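Local coordinates for protein serine--tRNA ligase, cytoplasmic (Candida albicans, PDB 3QO8) that activates serine with ATP to form seryl-adenylate and then transfers the serine to the acceptor end of tRNA(Ser), at residues H155-L158 with L159-G163. Sequence-based numbering, arbitrary orientation.
Sequences HEVL and LRLDG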
ATOM      1  N   HIS A 155     -16.696  -9.445 -13.944  1.00 19.42           N
ATOM      2  CA  HIS A 155     -15.416 -10.155 -14.029  1.00 21.58           C
ATOM      3  C   HIS A 155     -15.197 -10.812 -15.397  1.00 18.69           C
ATOM      4  O   HIS A 155     -14.066 -10.911 -15.874  1.00 18.60           O
ATOM      5  CB  HIS A 155     -15.211 -11.141 -12.875  1.00 31.70           C
ATOM      6  CG  HIS A 155     -16.151 -12.301 -12.883  1.00 41.91           C
ATOM      7  ND1 HIS A 155     -15.858 -13.491 -13.515  1.00 53.13           N
ATOM      8  CD2 HIS A 155     -17.368 -12.468 -12.312  1.00 47.20           C
ATOM      9  CE1 HIS A 155     -16.860 -14.335 -13.345  1.00 51.14           C
ATOM     10  NE2 HIS A 155     -17.789 -13.739 -12.617  1.00 50.26           N
ATOM     11  N   GLU A 156     -16.286 -11.224 -16.038  1.00 18.15           N
ATOM     12  CA  GLU A 156     -16.223 -11.780 -17.386  1.00 17.04           C
ATOM     13  C   GLU A 156     -15.846 -10.719 -18.416  1.00 15.94           C
ATOM     14  O   GLU A 156     -15.008 -10.950 -19.285  1.00 21.10           O
ATOM     15  CB  GLU A 156     -17.570 -12.436 -17.753  1.00 18.67           C
ATOM     16  CG  GLU A 156     -17.769 -13.795 -17.074  1.00 22.16           C
ATOM     17  CD  GLU A 156     -19.200 -14.333 -17.191  1.00 28.75           C
ATOM     18  OE1 GLU A 156     -20.147 -13.527 -17.198  1.00 28.54           O
ATOM     19  OE2 GLU A 156     -19.377 -15.569 -17.263  1.00 31.12           O
ATOM     20  N   VAL A 157     -16.482  -9.558 -18.327  1.00 16.48           N
ATOM     21  CA  VAL A 157     -16.093  -8.443 -19.181  1.00 18.09           C
ATOM     22  C   VAL A 157     -14.602  -8.147 -19.015  1.00 19.08           C
ATOM     23  O   VAL A 157     -13.864  -8.081 -19.992  1.00 15.59           O
ATOM     24  CB  VAL A 157     -16.902  -7.188 -18.854  1.00 17.03           C
ATOM     25  CG1 VAL A 157     -16.406  -5.990 -19.686  1.00 14.87           C
ATOM     26  CG2 VAL A 157     -18.406  -7.452 -19.102  1.00 18.54           C
ATOM     27  N   LEU A 158     -14.155  -7.984 -17.774  1.00 19.95           N
ATOM     28  CA  LEU A 158     -12.765  -7.606 -17.536  1.00 19.99           C
ATOM     29  C   LEU A 158     -11.818  -8.668 -18.071  1.00 20.46           C
ATOM     30  O   LEU A 158     -10.770  -8.346 -18.602  1.00 19.03           O
ATOM     31  CB  LEU A 158     -12.506  -7.358 -16.050  1.00 18.62           C
ATOM     32  CG  LEU A 158     -11.214  -6.630 -15.660  1.00 23.12           C
ATOM     33  CD1 LEU A 158     -11.011  -5.324 -16.456  1.00 19.66           C
ATOM     34  CD2 LEU A 158     -11.237  -6.355 -14.163  1.00 19.65           C
ATOM     35  N   LEU A 159     -12.190  -9.937 -17.943  1.00 18.64           N
ATOM     36  CA  LEU A 159     -11.371 -10.999 -18.509  1.00 22.27           C
ATOM     37  C   LEU A 159     -11.335 -10.923 -20.043  1.00 21.46           C
ATOM     38  O   LEU A 159     -10.283 -11.047 -20.652  1.00 19.47           O
ATOM     39  CB  LEU A 159     -11.888 -12.372 -18.064  1.00 28.51           C
ATOM     40  CG  LEU A 159     -10.907 -13.523 -18.249  1.00 37.27           C
ATOM     41  CD1 LEU A 159      -9.690 -13.290 -17.371  1.00 48.65           C
ATOM     42  CD2 LEU A 159     -11.565 -14.848 -17.910  1.00 38.31           C
ATOM     43  N   ARG A 160     -12.485 -10.722 -20.679  1.00 19.35           N
ATOM     44  CA  ARG A 160     -12.510 -10.689 -22.141  1.00 18.25           C
ATOM     45  C   ARG A 160     -11.699  -9.506 -22.673  1.00 21.61           C
ATOM     46  O   ARG A 160     -11.162  -9.563 -23.781  1.00 23.43           O
ATOM     47  CB  ARG A 160     -13.956 -10.650 -22.671  1.00 18.17           C
ATOM     48  CG  ARG A 160     -14.720 -11.959 -22.490  1.00 18.15           C
ATOM     49  CD  ARG A 160     -15.797 -12.107 -23.562  1.00 21.16           C
ATOM     50  NE  ARG A 160     -15.214 -12.176 -24.900  1.00 24.17           N
ATOM     51  CZ  ARG A 160     -15.918 -12.140 -26.032  1.00 27.95           C
ATOM     52  NH1 ARG A 160     -17.237 -12.038 -25.995  1.00 29.54           N
ATOM     53  NH2 ARG A 160     -15.298 -12.209 -27.204  1.00 28.90           N
ATOM     54  N   LEU A 161     -11.597  -8.444 -21.873  1.00 20.09           N
ATOM     55  CA  LEU A 161     -10.816  -7.268 -22.247  1.00 21.74           C
ATOM     56  C   LEU A 161      -9.322  -7.459 -21.979  1.00 26.18           C
ATOM     57  O   LEU A 161      -8.506  -6.606 -22.329  1.00 23.59           O
ATOM     58  CB  LEU A 161     -11.313  -6.028 -21.491  1.00 20.62           C
ATOM     59  CG  LEU A 161     -12.713  -5.522 -21.860  1.00 25.70           C
ATOM     60  CD1 LEU A 161     -13.176  -4.416 -20.911  1.00 19.43           C
ATOM     61  CD2 LEU A 161     -12.733  -5.041 -23.308  1.00 27.64           C
ATOM     62  N   ASP A 162      -8.971  -8.580 -21.360  1.00 23.58           N
ATOM     63  CA  ASP A 162      -7.612  -8.795 -20.877  1.00 20.18           C
ATOM     64  C   ASP A 162      -7.208  -7.620 -19.976  1.00 23.74           C
ATOM     65  O   ASP A 162      -6.126  -7.058 -20.125  1.00 22.35           O
ATOM     66  CB  ASP A 162      -6.633  -8.917 -22.047  1.00 23.70           C
ATOM     67  CG  ASP A 162      -5.272  -9.447 -21.621  1.00 34.67           C
ATOM     68  OD1 ASP A 162      -5.200 -10.187 -20.608  1.00 29.25           O
ATOM     69  OD2 ASP A 162      -4.275  -9.125 -22.309  1.00 40.23           O
ATOM     70  N   GLY A 163      -8.087  -7.250 -19.049  1.00 18.98           N
ATOM     71  CA  GLY A 163      -7.861  -6.080 -18.216  1.00 22.03           C
ATOM     72  C   GLY A 163      -7.450  -6.388 -16.790  1.00 15.71           C
ATOM     73  O   GLY A 163      -7.234  -5.486 -15.982  1.00 14.87           O
TER
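His155 O accepts the backbone N-H of Leu159, with N to O at 3.0 Å, and the CB of Leu159 rests against the same oxygen. One residue on, Glu156 O takes the amide of Arg160 (N to O 2.9 Å), and Arg160 CG passes alongside that oxygen at 3.4 Å. Beyond this point the arginine departs: its chain bends at chi3 and NE donates to Lys446 O. Val157 O receives Leu161 N at 3.0 Å, and the two side chains lie side by side, pointing the same way, with Val157 CG1 3.8 Å from Leu161 CD1; both also pack on Leu416 of helix 408-419. Helix 154-160 closes here in a Schellman motif, with Asp162 at positive phi (54°) and its carboxylate in salt bridges to Arg181 and Lys446. Two backbone bonds run back into the last turn. One joins Asp162 N to Leu159 O, although the position of that oxygen is less certain; in the other, Leu158 O accepts Gly163 N at 2.9 Å, a nearly straight bond (N-H...O 164°). With CG anti to the backbone N (chi1 -165°), the Leu158 side chain reaches forward over the turn, where CD1 lies 3.7 Å from Gly163 CA and CG comes to 3.9 Å from Gly163 C.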